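Local coordinates for protein 1,3,6,8-tetrahydroxynaphthalene synthase (Streptomyces coelicolor, PDB 1U0M) that catalyses the iterative condensation of five malonyl-CoA units and the cyclisation of the resulting pentaketide to 1,3,6,8-tetrahydroxynaphthalene, at residues R303-E308 with L318-R323. Sequence-based numbering, arbitrary orientation.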
loop_
_atom_site.group_PDB
_atom_site.type_symbol
_atom_site.label_atom_id
_atom_site.label_comp_id
_atom_site.label_asym_id
_atom_site.label_seq_id
_atom_site.Cartn_x
_atom_site.Cartn_y
_atom_site.Cartn_z
ATOM N N ARG A 303 24.391 -1.095 -10.882
ATOM C CA ARG A 303 25.223 -2.282 -10.794
ATOM C C ARG A 303 26.119 -2.252 -9.558
ATOM O O ARG A 303 26.489 -3.300 -9.031
ATOM C CB ARG A 303 26.066 -2.432 -12.065
ATOM C CG ARG A 303 26.654 -3.826 -12.240
ATOM C CD ARG A 303 27.234 -4.068 -13.637
ATOM N NE ARG A 303 26.225 -4.005 -14.694
ATOM C CZ ARG A 303 25.822 -2.882 -15.283
ATOM N NH1 ARG A 303 26.346 -1.717 -14.925
ATOM N NH2 ARG A 303 24.887 -2.925 -16.227
ATOM N N ALA A 304 26.458 -1.056 -9.092
ATOM C CA ALA A 304 27.302 -0.910 -7.910
ATOM C C ALA A 304 26.550 -1.328 -6.643
ATOM O O ALA A 304 27.126 -1.935 -5.734
ATOM C CB ALA A 304 27.767 0.534 -7.782
ATOM N N THR A 305 25.263 -0.997 -6.578
ATOM C CA THR A 305 24.447 -1.353 -5.416
ATOM C C THR A 305 24.303 -2.867 -5.356
ATOM O O THR A 305 24.430 -3.481 -4.295
ATOM C CB THR A 305 23.028 -0.744 -5.510
ATOM O OG1 THR A 305 23.126 0.680 -5.587
ATOM C CG2 THR A 305 22.187 -1.127 -4.291
ATOM N N LEU A 306 24.049 -3.472 -6.508
ATOM C CA LEU A 306 23.856 -4.912 -6.573
ATOM C C LEU A 306 25.140 -5.682 -6.254
ATOM O O LEU A 306 25.100 -6.734 -5.612
ATOM C CB LEU A 306 23.317 -5.291 -7.960
ATOM C CG LEU A 306 22.133 -4.458 -8.486
ATOM C CD1 LEU A 306 21.737 -4.952 -9.874
ATOM C CD2 LEU A 306 20.950 -4.551 -7.540
ATOM N N THR A 307 26.276 -5.139 -6.687
ATOM C CA THR A 307 27.571 -5.770 -6.466
ATOM C C THR A 307 27.967 -5.781 -4.995
ATOM O O THR A 307 28.552 -6.758 -4.508
ATOM C CB THR A 307 28.687 -5.052 -7.282
ATOM O OG1 THR A 307 28.387 -5.137 -8.680
ATOM C CG2 THR A 307 30.029 -5.706 -7.044
ATOM N N GLU A 308 27.631 -4.702 -4.295
ATOM C CA GLU A 308 27.967 -4.554 -2.881
ATOM C C GLU A 308 26.839 -4.875 -1.886
ATOM O O GLU A 308 27.100 -5.293 -0.757
ATOM C CB GLU A 308 28.479 -3.125 -2.625
ATOM C CG GLU A 308 28.730 -2.824 -1.160
ATOM C CD GLU A 308 29.234 -1.410 -0.893
ATOM O OE1 GLU A 308 28.686 -0.442 -1.468
ATOM O OE2 GLU A 308 30.173 -1.274 -0.080
ATOM N N LEU A 318 17.189 4.270 -4.842
ATOM C CA LEU A 318 17.652 5.233 -3.859
ATOM C C LEU A 318 19.140 5.138 -3.560
ATOM O O LEU A 318 19.816 6.161 -3.424
ATOM C CB LEU A 318 16.846 5.079 -2.568
ATOM C CG LEU A 318 15.508 5.830 -2.508
ATOM C CD1 LEU A 318 14.711 5.592 -3.777
ATOM C CD2 LEU A 318 14.722 5.389 -1.280
ATOM N N ASP A 319 19.654 3.918 -3.456
ATOM C CA ASP A 319 21.067 3.729 -3.167
ATOM C C ASP A 319 21.925 4.057 -4.387
ATOM O O ASP A 319 23.065 4.492 -4.247
ATOM C CB ASP A 319 21.325 2.300 -2.708
ATOM C CG ASP A 319 22.779 2.048 -2.395
ATOM O OD1 ASP A 319 23.543 1.704 -3.322
ATOM O OD2 ASP A 319 23.159 2.207 -1.215
ATOM N N ALA A 320 21.381 3.838 -5.580
ATOM C CA ALA A 320 22.112 4.138 -6.806
ATOM C C ALA A 320 22.314 5.643 -6.809
ATOM O O ALA A 320 23.417 6.129 -7.047
ATOM C CB ALA A 320 21.315 3.709 -8.027
ATOM N N LEU A 321 21.240 6.379 -6.534
ATOM C CA LEU A 321 21.315 7.830 -6.472
ATOM C C LEU A 321 22.345 8.207 -5.432
ATOM O O LEU A 321 23.245 8.996 -5.699
ATOM C CB LEU A 321 19.977 8.438 -6.066
ATOM C CG LEU A 321 19.044 8.914 -7.174
ATOM C CD1 LEU A 321 17.827 9.571 -6.540
ATOM C CD2 LEU A 321 19.766 9.902 -8.080
ATOM N N ARG A 322 22.210 7.638 -4.241
ATOM C CA ARG A 322 23.141 7.929 -3.166
ATOM C C ARG A 322 24.585 7.798 -3.655
ATOM O O ARG A 322 25.465 8.539 -3.218
ATOM C CB ARG A 322 22.885 6.993 -1.977
ATOM C CG ARG A 322 23.677 7.331 -0.718
ATOM C CD ARG A 322 25.020 6.623 -0.706
ATOM N NE ARG A 322 24.883 5.207 -0.371
ATOM C CZ ARG A 322 25.702 4.251 -0.799
ATOM N NH1 ARG A 322 26.723 4.544 -1.590
ATOM N NH2 ARG A 322 25.501 2.995 -0.434
ATOM N N ARG A 323 24.829 6.864 -4.569
ATOM C CA ARG A 323 26.175 6.665 -5.096
ATOM C C ARG A 323 26.506 7.686 -6.176
ATOM O O ARG A 323 27.678 7.959 -6.452
ATOM C CB ARG A 323 26.324 5.250 -5.657
ATOM C CG ARG A 323 26.347 4.165 -4.598
ATOM C CD ARG A 323 26.171 2.796 -5.220
ATOM N NE ARG A 323 25.892 1.785 -4.207
ATOM C CZ ARG A 323 26.823 1.123 -3.533
ATOM N NH1 ARG A 323 28.107 1.356 -3.767
ATOM N NH2 ARG A 323 26.471 0.232 -2.615
#
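Arg323 reaches across to Glu308 and shows how one extended arginine can join two helices by charge. The guanidinium of Arg323 meets the carboxylate end-on, with both terminal nitrogens bonded to a single oxygen: NH2 lies 2.6 Å from Glu308 OE1, on the anti lone pair, and NH1 3.0 Å from the same OE1, in a more bent bond. The carboxylate and guanidinium planes are nevertheless turned 54° apart. Along the edge of the guanidinium, Arg323 NE bonds Asp319 OD1 at 2.5 Å, one helical turn back, while Arg322 NH2 pairs with Asp319 OD2, completing a four-residue salt-bridge network.

Asp319 OD1 also accepts a hydrogen bond from Thr305 OG1, at 2.5 Å, through its anti lone pair; with Thr305 OG1 anti to the carbonyl carbon (chi1 -59°), the hydroxyl faces the aspartate.

Packing is slighter: Ala304 CB touches Arg323 CD at 3.8 Å, and Ala304 O sits over the centre of one guanidinium face, while Arg322 NH2 lies toward the rim of the opposite face. A leucine in place of Arg323 would probably leave Glu308 without its mate across the contact and take from Asp319 OD1 one of its two donors. The axes of segments 303-308 and 318-323 run 109° apart, a polar crossing of consecutive helices 300-308 and 315-326 in the C-terminal half of the thiolase fold.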